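Local coordinates for NikO protein (Streptomyces tendae, PDB 4FQD) that acts as an enolpyruvyl transferase essential in nikkomycin biosynthesis and folds as the beta/alpha inverse barrel of the EPSP synthase family, at residues P50-C56 / D82-D88; H35-T39 / P219-M224; P57-E61 / A435-R439; T260-L265 / G287-A293; V64-I68 / L101-I105. The protein carries 4 engineered substitutions. All blocks are in the same frame, centred on the assembly; numbering follows the deposited sequence.

Contact 1: P50-C56 / D82-D88; sequences PVRIENC and DETFTVD. Engineered in segment 50-56: R52 (natural residue Pro).
D82, in the turn just before strand 84-88, faces R52, an engineered residue of the antiparallel strand 50-54. Its OD2 lies near the guanidinium plane, 4.0 Å from R52 NH2, a long salt bridge, with the two flat groups turned 57° apart. E54 OE2 stands over one face of the same guanidinium, where it can interact through charge alone. E83 and T84 form a G1 beta bulge opposite D79, and the E83 carbonyl O accepts the amide of C56 (N to O 2.9 Å). T84 has CG2 anti to its amide nitrogen (OG1 at chi1 -60°), which sets the methyl obliquely across the R52 chain, at the edge of its guanidinium, 3.5 Å from R52 NE. F85 forms a hydrogen-bonded pair with I53, and I53 N reaches F85 O at 2.7 Å. Its CB touches C56 SG at 3.5 Å, and the sulfur sits obliquely 5.0 Å from the centre of the F85 ring. T86 faces R52 in a non-hydrogen-bonded pair, with OG1 beside the start of the arginine chain. V87 pairs with V51 through two bonds, V51 N to V87 O measuring 2.8 Å. V87 CG2 packs on V51 CB, while its CG1 covers one face of the F85 ring near the rim. D88 lies alongside P50, its OD2 3.6 Å from P50 CD, while OD1 is taken by S90. The pair is the middle of a mixed sheet edged by strands 75-79 and 257-260; its V51, I53, F85 and V87 face packs on helix 34-44, the helix-inside, sheet-outside layout of the inverse barrel.

Contact 2: H35-T39 / P219-M224; sequences HSLVT and PDVTDM
T39 and D220 meet where two helices, 34-44 and 219-231, run side by side in the inverse barrel, a fold that keeps its helices inside and its sheets outside. The two short segments are 8.4 Å apart at their axes and cross at -37°. The close packing gathers round T39 and D220. T39 OG1 lies 3.1 Å from D220 O, with the carbonyls of H35 and S36 of its own helix also close. CG2 of T39 rests on the same D220 O at 3.4 Å. M224 comes across T39 at about a right angle: with CG anti to the amide nitrogen (chi1 -173°) the chain runs against T39, CG meeting its carbonyl O and SD 3.6 Å from T39 CB. H35 contributes mainly CB to this tight part, 3.2 Å from D220 OD1. D220 OD1 also forms a salt bridge with K197, and a sulfate, probably from the crystallisation liquor, lies about 5 Å from this side chain. Replacing D220 by an alanine would take away the carboxylate that pairs with K197, which is likely to leave that lysine without this mate and to open a gap beside H35 CB. The looser side, partly open to solvent, holds the H35 ring and the S36 to D223 pair. The ring runs on past the D220 carboxylate, the two planes 27° apart. D223 turns one oxygen, OD1, to R292, and its other makes the weak bond from S36 OG to D223 OD2, at 3.4 Å.

Contact 3: P57-E61 / A435-R439; sequences PDIVE and ARGYR. With SO4 (sulfate ion), chain D.
The start of helix 60-71, with I59 at its N-cap position, meets the loop 435-439, and the contact probably joins the two globular domains typical of the EPSP synthase family, close to the cleft between them. An inverse gamma turn centred on D58 bends the chain into the helix and brings I59 and V60 toward the loop. V60 pushes CG2 onto the A435 carbonyl, 3.4 Å from its O, and the same methyl packs against A435 CB and the CG of R436. I59 lies deeper. Its CG1 is held between the amide nitrogen and the carbonyl carbon (chi1 55°), which turns CG2 toward the loop backbone, 3.8 Å from Y438 O, while CB stands beside A435 O. On the outer side the backbone O of D58 approaches R439 CG at 3.7 Å. The charged ends of these two residues do not touch but share a water, which donates to D58 OD2 and accepts from R439 NH1 at 3.1 Å, in the plane of the guanidinium. The R439 NH2 is taken up separately by E443 and D444. The Y438 hydroxyl is hydrogen-bonded to that of T270. Beyond CG, the R436 chain bends at chi3 and carries the guanidinium to a sulfate, probably from the crystallisation liquor, which L409 N also binds; sulfate O2 lies at the guanidinium edge, in its plane, and R436 NH2 has H433 as a second partner. Two nearly straight bonds hold that anion: R436 NH1 to O2 at 3.1 Å (173°), and R436 NH2 to O3 at 3.3 Å.

Contact 4: T260-L265 / G287-A293; sequences TLIPDL and GPGIDRA
L261 O takes two donors: a water at 2.7 Å and the side-chain amide of N55. The same water lies beside P288 O, so a bridge between the segments is possible but doubtful. Here the loop between strand 257-260 and helix 265-278 packs on a type II beta turn, G287 to I290, and on the first residues of helix 290-296, into which the turn leads. G289 takes the positive phi (73°) of the third place in the turn. P263 fits against this turn: its CD is 3.3 Å from P288 O and its CG 3.6 Å from I290 CA. I262 extends alongside, CG1 anti to the amide nitrogen (chi1 -175°), and sets CD1 over one face of the R292 guanidinium, near the rim, while also reaching A293 N at 3.6 Å. The guanidinium itself is turned to D223 of helix 219-231. Cutting I262 back to an alanine would remove CG1 and CD1, which would probably leave a gap over the guanidinium rim and beside A293. D264 caps the helix that L265 begins, its OD1 bonded to E267 N. At that end L265 CD2 packs on A293 CB at 3.6 Å.

Contact 5: V64-I68 / L101-I105; sequences VLGEI and LVGRI
I105 reaches toward V64 tip to tip, and the contact joins helix 60-71 to the type I beta turn, V102 to I105, that follows the short helix 99-102. Followed from its root, I105 has CB beside E61 of the same long helix. CG2 then rests on V64 CG2 at 3.7 Å. CG1 lies between the amide nitrogen and the carbonyl carbon (chi1 57°), and this turns the longer branch inward along V64 CG1. At the tip, CD1 touches both V64 CG1 and L65 CD2, 3.7 Å from each, with I68 CD1 a little farther off. V64 therefore works with both branches: its CG1, anti to the amide nitrogen, also reaches L101 O at 3.4 Å, while CG2 touches the edge of the R104 guanidinium, near its plane, 3.8 Å from R104 NE. L101 meets the next turn of the helix. Its CG and CD2 pack against I68 CG1 at 3.9 Å, and its CD1 comes up against the carboxylate of E67, OE1 at 3.3 Å. V102 CG2 approaches the I68 tip more distantly. R104 N bonds back to L101 O at the end of helix 99-102, and S108 OG lies within hydrogen-bonding reach of both the V102 and I105 carbonyls. This is apolar packing that secures a short helix and its turn on a longer helix. Its charged ends stay apart, E67 OE1 lying 5.1 Å from R104 NE.

Contact 1 forms the middle of an outer sheet, and contacts 2, 3 and 5 lie along the chain segments that flank its first strand: helix 34-44 before it, helix 60-71 after it. Contacts 3 and 5 share helix 60-71, with centres 13 Å apart. Contacts 2 and 4 are closer, at 12 Å, and are tied by the D223 to R292 salt bridge. L37 links contacts 1, 2 and 3, packing on C56 and P57, while L261 of contact 4 bonds to E54 and N55. Contacts 1 and 5 close early in the chain; contact 4 is local, later, and nested inside the loop closed by contact 3. Contacts 2 and 3 bring far later parts back, and contact 3 probably ties the two domains near their junction.

Contact 1: P50-C56 / D82-D88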
# COMPACT_ATOMS: atom_id res chain seq x y z
N PRO A 50 -32.18 25.00 -17.87
CA PRO A 50 -32.55 23.58 -17.74
C PRO A 50 -31.38 22.66 -18.05
O PRO A 50 -30.62 22.91 -18.99
CB PRO A 50 -33.65 23.42 -18.81
CG PRO A 50 -33.37 24.49 -19.80
CD PRO A 50 -32.86 25.65 -19.00
N VAL A 51 -31.23 21.61 -17.25
CA VAL A 51 -30.17 20.64 -17.45
C VAL A 51 -30.75 19.24 -17.68
O VAL A 51 -31.35 18.66 -16.77
CB VAL A 51 -29.20 20.60 -16.26
CG1 VAL A 51 -28.17 19.49 -16.43
CG2 VAL A 51 -28.51 21.95 -16.10
N ARG A 52 -30.56 18.72 -18.88
CA ARG A 52 -31.06 17.39 -19.21
C ARG A 52 -30.01 16.32 -18.95
O ARG A 52 -28.95 16.31 -19.58
CB ARG A 52 -31.53 17.32 -20.67
CG ARG A 52 -32.14 15.99 -21.04
CD ARG A 52 -32.63 15.96 -22.47
NE ARG A 52 -33.32 14.70 -22.76
CZ ARG A 52 -33.79 14.37 -23.96
NH1 ARG A 52 -33.64 15.19 -24.99
NH2 ARG A 52 -34.40 13.20 -24.13
N ILE A 53 -30.30 15.43 -18.01
CA ILE A 53 -29.35 14.40 -17.61
C ILE A 53 -29.77 13.03 -18.13
O ILE A 53 -30.68 12.40 -17.60
CB ILE A 53 -29.22 14.34 -16.08
CG1 ILE A 53 -28.95 15.73 -15.51
CG2 ILE A 53 -28.12 13.38 -15.68
CD1 ILE A 53 -28.88 15.78 -14.00
N GLU A 54 -29.09 12.56 -19.17
CA GLU A 54 -29.36 11.24 -19.73
C GLU A 54 -28.57 10.17 -18.99
O GLU A 54 -27.61 10.49 -18.28
CB GLU A 54 -29.04 11.20 -21.22
CG GLU A 54 -29.75 12.27 -22.03
CD GLU A 54 -30.20 11.78 -23.39
OE1 GLU A 54 -30.24 10.54 -23.58
OE2 GLU A 54 -30.52 12.62 -24.25
N ASN A 55 -28.98 8.92 -19.15
CA ASN A 55 -28.39 7.80 -18.42
C ASN A 55 -28.40 8.06 -16.92
O ASN A 55 -27.41 7.85 -16.23
CB ASN A 55 -26.96 7.51 -18.91
CG ASN A 55 -26.43 6.18 -18.41
OD1 ASN A 55 -27.18 5.22 -18.24
ND2 ASN A 55 -25.12 6.12 -18.16
N CYS A 56 -29.54 8.54 -16.43
CA CYS A 56 -29.69 8.84 -15.01
C CYS A 56 -30.18 7.61 -14.25
O CYS A 56 -31.19 7.01 -14.62
CB CYS A 56 -30.64 10.01 -14.80
SG CYS A 56 -30.88 10.47 -13.07
N ASP A 82 -36.85 6.40 -20.39
CA ASP A 82 -35.56 6.59 -21.06
C ASP A 82 -34.48 7.05 -20.08
O ASP A 82 -33.41 7.49 -20.49
CB ASP A 82 -35.68 7.56 -22.23
CG ASP A 82 -36.20 8.92 -21.81
OD1 ASP A 82 -36.89 8.99 -20.78
OD2 ASP A 82 -35.92 9.91 -22.52
N GLU A 83 -34.78 6.93 -18.79
CA GLU A 83 -33.84 7.25 -17.72
C GLU A 83 -33.25 8.65 -17.86
O GLU A 83 -32.03 8.83 -17.86
CB GLU A 83 -32.72 6.21 -17.65
CG GLU A 83 -33.23 4.79 -17.50
CD GLU A 83 -32.14 3.82 -17.09
OE1 GLU A 83 -31.36 3.39 -17.96
OE2 GLU A 83 -32.06 3.49 -15.89
N THR A 84 -34.13 9.64 -17.99
CA THR A 84 -33.71 11.02 -18.20
C THR A 84 -34.18 11.93 -17.07
O THR A 84 -35.37 11.98 -16.76
CB THR A 84 -34.22 11.57 -19.54
OG1 THR A 84 -33.70 10.77 -20.61
CG2 THR A 84 -33.79 13.01 -19.73
N PHE A 85 -33.24 12.64 -16.46
CA PHE A 85 -33.55 13.56 -15.37
C PHE A 85 -33.40 15.00 -15.86
O PHE A 85 -32.31 15.43 -16.22
CB PHE A 85 -32.61 13.32 -14.19
CG PHE A 85 -33.09 13.91 -12.90
CD1 PHE A 85 -34.42 14.22 -12.71
CD2 PHE A 85 -32.20 14.16 -11.87
CE1 PHE A 85 -34.87 14.77 -11.52
CE2 PHE A 85 -32.63 14.71 -10.68
CZ PHE A 85 -33.97 15.02 -10.50
N THR A 86 -34.51 15.73 -15.87
CA THR A 86 -34.48 17.13 -16.29
C THR A 86 -34.77 18.07 -15.12
O THR A 86 -35.84 18.02 -14.52
CB THR A 86 -35.49 17.40 -17.42
OG1 THR A 86 -35.17 16.58 -18.55
CG2 THR A 86 -35.44 18.86 -17.83
N VAL A 87 -33.81 18.92 -14.80
CA VAL A 87 -33.95 19.87 -13.71
C VAL A 87 -33.78 21.31 -14.20
O VAL A 87 -33.17 21.55 -15.24
CB VAL A 87 -32.93 19.60 -12.59
CG1 VAL A 87 -33.18 18.25 -11.94
CG2 VAL A 87 -31.51 19.68 -13.13
N ASP A 88 -34.32 22.26 -13.44
CA ASP A 88 -34.19 23.67 -13.77
C ASP A 88 -34.34 24.51 -12.50
O ASP A 88 -35.40 24.52 -11.87
CB ASP A 88 -35.25 24.08 -14.79
CG ASP A 88 -34.92 25.40 -15.48
OD1 ASP A 88 -34.07 26.15 -14.96
OD2 ASP A 88 -35.50 25.67 -16.55
O HOH W 1 -28.46 3.86 -19.81

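Contact 2: H35-T39 / P219-M224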
# COMPACT_ATOMS: atom_id res chain seq x y z
N HIS A 35 -22.50 9.44 -8.12
CA HIS A 35 -21.76 10.60 -7.64
C HIS A 35 -21.68 11.72 -8.67
O HIS A 35 -21.66 12.90 -8.32
CB HIS A 35 -20.36 10.17 -7.18
CG HIS A 35 -20.38 9.21 -6.03
ND1 HIS A 35 -19.66 8.03 -6.04
CD2 HIS A 35 -21.03 9.24 -4.85
CE1 HIS A 35 -19.87 7.38 -4.91
NE2 HIS A 35 -20.70 8.10 -4.16
N SER A 36 -21.66 11.35 -9.95
CA SER A 36 -21.69 12.34 -11.03
C SER A 36 -23.06 12.99 -11.11
O SER A 36 -23.18 14.17 -11.45
CB SER A 36 -21.34 11.70 -12.37
OG SER A 36 -19.97 11.35 -12.43
N LEU A 37 -24.09 12.21 -10.81
CA LEU A 37 -25.46 12.71 -10.77
C LEU A 37 -25.59 13.81 -9.73
O LEU A 37 -26.20 14.85 -9.98
CB LEU A 37 -26.43 11.57 -10.46
CG LEU A 37 -27.85 11.99 -10.08
CD1 LEU A 37 -28.53 12.73 -11.21
CD2 LEU A 37 -28.66 10.77 -9.68
N VAL A 38 -25.01 13.58 -8.56
CA VAL A 38 -25.04 14.55 -7.47
C VAL A 38 -24.37 15.86 -7.87
O VAL A 38 -24.94 16.94 -7.70
CB VAL A 38 -24.35 14.00 -6.21
CG1 VAL A 38 -24.11 15.11 -5.19
CG2 VAL A 38 -25.18 12.87 -5.60
N THR A 39 -23.16 15.76 -8.42
CA THR A 39 -22.39 16.95 -8.79
C THR A 39 -23.00 17.69 -9.98
O THR A 39 -22.90 18.92 -10.07
CB THR A 39 -20.93 16.60 -9.10
OG1 THR A 39 -20.88 15.55 -10.07
CG2 THR A 39 -20.22 16.14 -7.83
N PRO A 219 -13.97 11.24 -12.36
CA PRO A 219 -15.11 11.79 -13.10
C PRO A 219 -16.14 12.44 -12.18
O PRO A 219 -16.93 13.28 -12.63
CB PRO A 219 -15.72 10.56 -13.77
CG PRO A 219 -14.57 9.65 -13.97
CD PRO A 219 -13.67 9.86 -12.78
N ASP A 220 -16.12 12.03 -10.92
CA ASP A 220 -16.90 12.64 -9.86
C ASP A 220 -16.81 14.17 -9.94
O ASP A 220 -17.83 14.87 -9.90
CB ASP A 220 -16.34 12.17 -8.51
CG ASP A 220 -17.40 12.06 -7.45
OD1 ASP A 220 -18.45 12.72 -7.58
OD2 ASP A 220 -17.19 11.31 -6.48
N VAL A 221 -15.59 14.66 -10.07
CA VAL A 221 -15.32 16.09 -10.17
C VAL A 221 -15.19 16.52 -11.63
O VAL A 221 -15.68 17.58 -12.02
CB VAL A 221 -14.04 16.46 -9.39
CG1 VAL A 221 -13.56 17.86 -9.76
CG2 VAL A 221 -14.27 16.34 -7.90
N THR A 222 -14.53 15.69 -12.42
CA THR A 222 -14.27 15.98 -13.83
C THR A 222 -15.53 16.30 -14.62
O THR A 222 -15.56 17.27 -15.38
CB THR A 222 -13.52 14.81 -14.51
OG1 THR A 222 -12.12 14.88 -14.18
CG2 THR A 222 -13.67 14.86 -16.03
N ASP A 223 -16.58 15.51 -14.42
CA ASP A 223 -17.83 15.71 -15.15
C ASP A 223 -18.56 16.98 -14.72
O ASP A 223 -19.24 17.61 -15.52
CB ASP A 223 -18.75 14.49 -15.00
CG ASP A 223 -18.23 13.29 -15.76
OD1 ASP A 223 -17.38 13.47 -16.66
OD2 ASP A 223 -18.67 12.16 -15.46
N MET A 224 -18.41 17.37 -13.45
CA MET A 224 -19.03 18.59 -12.96
C MET A 224 -18.38 19.81 -13.62
O MET A 224 -19.05 20.82 -13.87
CB MET A 224 -18.94 18.70 -11.44
CG MET A 224 -19.73 19.87 -10.87
SD MET A 224 -19.66 20.02 -9.07
CE MET A 224 -17.94 20.46 -8.84

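Contact 3: P57-E61 / A435-R439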
# COMPACT_ATOMS: atom_id res chain seq x y z
N PRO A 57 -29.47 7.24 -13.18
CA PRO A 57 -29.82 6.06 -12.39
C PRO A 57 -31.12 6.26 -11.61
O PRO A 57 -31.37 7.35 -11.09
CB PRO A 57 -28.64 5.93 -11.42
CG PRO A 57 -28.11 7.31 -11.29
CD PRO A 57 -28.29 7.94 -12.64
N ASP A 58 -31.94 5.21 -11.55
CA ASP A 58 -33.19 5.26 -10.80
C ASP A 58 -32.95 4.80 -9.37
O ASP A 58 -33.29 3.68 -9.00
CB ASP A 58 -34.24 4.38 -11.48
CG ASP A 58 -35.60 4.48 -10.80
OD1 ASP A 58 -35.86 5.50 -10.13
OD2 ASP A 58 -36.41 3.54 -10.96
N ILE A 59 -32.35 5.68 -8.57
CA ILE A 59 -32.02 5.36 -7.19
C ILE A 59 -32.63 6.37 -6.23
O ILE A 59 -33.39 7.25 -6.63
CB ILE A 59 -30.50 5.29 -6.97
CG1 ILE A 59 -29.84 6.59 -7.44
CG2 ILE A 59 -29.91 4.10 -7.71
CD1 ILE A 59 -28.33 6.59 -7.29
N VAL A 60 -32.28 6.25 -4.95
CA VAL A 60 -32.82 7.12 -3.91
C VAL A 60 -32.43 8.58 -4.14
O VAL A 60 -33.27 9.48 -4.00
CB VAL A 60 -32.33 6.68 -2.51
CG1 VAL A 60 -32.85 7.64 -1.44
CG2 VAL A 60 -32.78 5.26 -2.22
N GLU A 61 -31.17 8.81 -4.49
CA GLU A 61 -30.65 10.15 -4.72
C GLU A 61 -31.47 10.92 -5.76
O GLU A 61 -31.80 12.08 -5.56
CB GLU A 61 -29.18 10.09 -5.16
CG GLU A 61 -28.23 9.54 -4.11
CD GLU A 61 -27.84 10.58 -3.07
OE1 GLU A 61 -27.95 11.79 -3.38
OE2 GLU A 61 -27.41 10.20 -1.96
N ALA A 435 -30.32 0.10 -2.13
CA ALA A 435 -31.17 1.02 -2.88
C ALA A 435 -30.49 2.37 -3.12
O ALA A 435 -30.89 3.13 -3.99
CB ALA A 435 -32.51 1.21 -2.19
N ARG A 436 -29.46 2.66 -2.33
CA ARG A 436 -28.74 3.92 -2.44
C ARG A 436 -27.55 3.83 -3.40
O ARG A 436 -26.90 4.84 -3.67
CB ARG A 436 -28.26 4.39 -1.06
CG ARG A 436 -29.39 4.67 -0.08
CD ARG A 436 -28.86 5.16 1.26
NE ARG A 436 -28.10 4.14 1.97
CZ ARG A 436 -26.78 4.09 2.01
NH1 ARG A 436 -26.05 5.00 1.39
NH2 ARG A 436 -26.17 3.11 2.68
N GLY A 437 -27.29 2.63 -3.91
CA GLY A 437 -26.17 2.43 -4.82
C GLY A 437 -26.57 1.72 -6.10
O GLY A 437 -25.95 1.92 -7.14
N TYR A 438 -27.61 0.90 -6.02
CA TYR A 438 -28.08 0.15 -7.18
C TYR A 438 -29.57 0.36 -7.37
O TYR A 438 -30.30 0.59 -6.41
CB TYR A 438 -27.78 -1.35 -7.01
CG TYR A 438 -26.33 -1.66 -6.70
CD1 TYR A 438 -25.87 -1.68 -5.39
CD2 TYR A 438 -25.43 -1.94 -7.71
CE1 TYR A 438 -24.55 -1.96 -5.10
CE2 TYR A 438 -24.10 -2.23 -7.43
CZ TYR A 438 -23.67 -2.24 -6.12
OH TYR A 438 -22.36 -2.52 -5.83
N ARG A 439 -30.02 0.28 -8.62
CA ARG A 439 -31.44 0.41 -8.94
C ARG A 439 -32.22 -0.71 -8.25
O ARG A 439 -33.15 -0.46 -7.49
CB ARG A 439 -31.66 0.33 -10.45
CG ARG A 439 -33.10 0.51 -10.87
CD ARG A 439 -33.33 -0.01 -12.28
NE ARG A 439 -33.06 -1.44 -12.38
CZ ARG A 439 -33.94 -2.39 -12.09
NH1 ARG A 439 -35.16 -2.07 -11.68
NH2 ARG A 439 -33.61 -3.67 -12.21
S SO4 D . -22.12 3.96 2.45
O1 SO4 D . -20.96 3.61 1.62
O2 SO4 D . -22.95 4.93 1.73
O3 SO4 D . -22.90 2.76 2.72
O4 SO4 D . -21.66 4.54 3.71
O HOH W 2 -36.42 0.68 -11.00
O HOH W 3 -33.19 2.27 -6.10

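Contact 4: T260-L265 / G287-A293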
# COMPACT_ATOMS: atom_id res chain seq x y z
N THR A 260 -24.86 13.20 -20.82
CA THR A 260 -25.06 11.77 -20.60
C THR A 260 -24.08 11.26 -19.55
O THR A 260 -22.87 11.26 -19.77
CB THR A 260 -24.87 10.98 -21.91
OG1 THR A 260 -25.76 11.49 -22.91
CG2 THR A 260 -25.17 9.50 -21.68
N LEU A 261 -24.61 10.82 -18.42
CA LEU A 261 -23.78 10.38 -17.30
C LEU A 261 -22.86 9.21 -17.65
O LEU A 261 -23.24 8.32 -18.41
CB LEU A 261 -24.64 10.00 -16.09
CG LEU A 261 -25.33 11.14 -15.35
CD1 LEU A 261 -26.06 10.60 -14.12
CD2 LEU A 261 -24.34 12.22 -14.95
N ILE A 262 -21.66 9.24 -17.09
CA ILE A 262 -20.74 8.12 -17.18
C ILE A 262 -21.34 6.95 -16.40
O ILE A 262 -21.95 7.15 -15.35
CB ILE A 262 -19.35 8.51 -16.62
CG1 ILE A 262 -18.33 7.38 -16.82
CG2 ILE A 262 -19.43 8.92 -15.16
CD1 ILE A 262 -16.92 7.78 -16.43
N PRO A 263 -21.23 5.72 -16.94
CA PRO A 263 -21.72 4.53 -16.24
C PRO A 263 -21.16 4.43 -14.83
O PRO A 263 -20.00 4.80 -14.61
CB PRO A 263 -21.21 3.39 -17.11
CG PRO A 263 -21.17 3.96 -18.48
CD PRO A 263 -20.76 5.40 -18.31
N ASP A 264 -21.97 3.96 -13.89
CA ASP A 264 -21.58 3.88 -12.49
C ASP A 264 -20.31 3.06 -12.32
O ASP A 264 -20.28 1.87 -12.66
CB ASP A 264 -22.71 3.31 -11.64
CG ASP A 264 -22.50 3.53 -10.15
OD1 ASP A 264 -21.73 2.77 -9.54
OD2 ASP A 264 -23.12 4.47 -9.60
N LEU A 265 -19.27 3.69 -11.79
CA LEU A 265 -17.95 3.08 -11.69
C LEU A 265 -17.95 1.84 -10.80
O LEU A 265 -17.38 0.81 -11.16
CB LEU A 265 -16.94 4.10 -11.16
CG LEU A 265 -16.85 5.43 -11.92
CD1 LEU A 265 -15.74 6.30 -11.35
CD2 LEU A 265 -16.63 5.18 -13.40
N GLY A 287 -23.18 -0.22 -21.20
CA GLY A 287 -23.35 1.12 -20.67
C GLY A 287 -22.80 2.14 -21.65
O GLY A 287 -21.71 1.95 -22.18
N PRO A 288 -23.56 3.22 -21.89
CA PRO A 288 -23.14 4.25 -22.85
C PRO A 288 -21.85 4.94 -22.41
O PRO A 288 -21.83 5.64 -21.40
CB PRO A 288 -24.31 5.25 -22.83
CG PRO A 288 -24.99 5.02 -21.53
CD PRO A 288 -24.84 3.55 -21.25
N GLY A 289 -20.78 4.73 -23.17
CA GLY A 289 -19.49 5.31 -22.85
C GLY A 289 -18.85 4.65 -21.66
O GLY A 289 -18.22 5.31 -20.83
N ILE A 290 -19.00 3.33 -21.57
CA ILE A 290 -18.44 2.57 -20.45
C ILE A 290 -16.92 2.52 -20.52
O ILE A 290 -16.25 2.23 -19.53
CB ILE A 290 -19.01 1.13 -20.41
CG1 ILE A 290 -18.90 0.55 -18.99
CG2 ILE A 290 -18.31 0.24 -21.42
CD1 ILE A 290 -19.51 -0.83 -18.85
N ASP A 291 -16.37 2.82 -21.70
CA ASP A 291 -14.93 2.89 -21.87
C ASP A 291 -14.33 4.01 -21.02
O ASP A 291 -13.22 3.89 -20.51
CB ASP A 291 -14.56 3.07 -23.35
CG ASP A 291 -15.37 4.17 -24.02
OD1 ASP A 291 -16.07 4.92 -23.31
OD2 ASP A 291 -15.30 4.28 -25.26
N ARG A 292 -15.09 5.09 -20.87
CA ARG A 292 -14.68 6.19 -20.00
C ARG A 292 -14.68 5.74 -18.55
O ARG A 292 -13.80 6.12 -17.77
CB ARG A 292 -15.62 7.39 -20.17
CG ARG A 292 -15.38 8.20 -21.42
CD ARG A 292 -16.39 9.32 -21.57
NE ARG A 292 -16.45 10.18 -20.39
CZ ARG A 292 -17.55 10.42 -19.70
NH1 ARG A 292 -18.70 9.88 -20.07
NH2 ARG A 292 -17.51 11.21 -18.63
N ALA A 293 -15.66 4.92 -18.19
CA ALA A 293 -15.74 4.36 -16.85
C ALA A 293 -14.55 3.45 -16.57
O ALA A 293 -13.96 3.49 -15.50
CB ALA A 293 -17.05 3.60 -16.66
O HOH W 4 -22.23 7.97 -20.87

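Contact 5: V64-I68 / L101-I105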
# COMPACT_ATOMS: atom_id res chain seq x y z
N VAL A 64 -35.00 11.93 -4.26
CA VAL A 64 -34.91 12.97 -3.24
C VAL A 64 -34.50 14.32 -3.83
O VAL A 64 -35.11 15.34 -3.53
CB VAL A 64 -33.93 12.58 -2.11
CG1 VAL A 64 -33.87 13.67 -1.06
CG2 VAL A 64 -34.35 11.26 -1.49
N LEU A 65 -33.47 14.31 -4.68
CA LEU A 65 -33.01 15.52 -5.35
C LEU A 65 -34.13 16.14 -6.17
O LEU A 65 -34.27 17.36 -6.23
CB LEU A 65 -31.81 15.23 -6.24
CG LEU A 65 -30.46 15.03 -5.55
CD1 LEU A 65 -29.39 14.65 -6.56
CD2 LEU A 65 -30.05 16.29 -4.79
N GLY A 66 -34.93 15.29 -6.81
CA GLY A 66 -36.07 15.75 -7.58
C GLY A 66 -37.12 16.40 -6.71
O GLY A 66 -37.71 17.41 -7.08
N GLU A 67 -37.34 15.83 -5.53
CA GLU A 67 -38.31 16.37 -4.59
C GLU A 67 -37.81 17.67 -3.98
O GLU A 67 -38.59 18.60 -3.77
CB GLU A 67 -38.62 15.35 -3.49
CG GLU A 67 -39.36 14.11 -3.97
CD GLU A 67 -39.53 13.07 -2.89
OE1 GLU A 67 -39.10 13.32 -1.74
OE2 GLU A 67 -40.08 11.99 -3.18
N ILE A 68 -36.51 17.74 -3.71
CA ILE A 68 -35.90 18.94 -3.16
C ILE A 68 -36.07 20.13 -4.11
O ILE A 68 -36.40 21.24 -3.68
CB ILE A 68 -34.40 18.73 -2.85
CG1 ILE A 68 -34.23 17.78 -1.66
CG2 ILE A 68 -33.71 20.05 -2.55
CD1 ILE A 68 -32.79 17.47 -1.32
N LEU A 101 -36.37 15.83 4.66
CA LEU A 101 -36.21 15.56 3.24
C LEU A 101 -34.76 15.70 2.80
O LEU A 101 -34.22 14.83 2.11
CB LEU A 101 -37.10 16.51 2.42
CG LEU A 101 -36.90 16.48 0.91
CD1 LEU A 101 -37.32 15.14 0.33
CD2 LEU A 101 -37.66 17.62 0.26
N VAL A 102 -34.13 16.79 3.21
CA VAL A 102 -32.73 17.06 2.87
C VAL A 102 -31.78 16.02 3.47
O VAL A 102 -30.85 15.56 2.81
CB VAL A 102 -32.31 18.48 3.33
CG1 VAL A 102 -30.79 18.62 3.35
CG2 VAL A 102 -32.94 19.54 2.44
N GLY A 103 -32.05 15.62 4.71
CA GLY A 103 -31.20 14.68 5.41
C GLY A 103 -31.31 13.24 4.92
O GLY A 103 -30.60 12.36 5.39
N ARG A 104 -32.22 13.01 3.97
CA ARG A 104 -32.42 11.68 3.41
C ARG A 104 -31.22 11.22 2.59
O ARG A 104 -30.93 10.02 2.52
CB ARG A 104 -33.68 11.63 2.55
CG ARG A 104 -34.98 11.69 3.34
CD ARG A 104 -36.19 11.82 2.42
NE ARG A 104 -36.42 10.61 1.65
CZ ARG A 104 -37.25 9.64 2.01
NH1 ARG A 104 -37.94 9.74 3.14
NH2 ARG A 104 -37.41 8.57 1.25
N ILE A 105 -30.52 12.17 1.98
CA ILE A 105 -29.37 11.86 1.15
C ILE A 105 -28.14 12.67 1.52
O ILE A 105 -28.24 13.70 2.20
CB ILE A 105 -29.67 12.07 -0.35
CG1 ILE A 105 -30.12 13.51 -0.60
CG2 ILE A 105 -30.73 11.09 -0.83
CD1 ILE A 105 -30.34 13.84 -2.06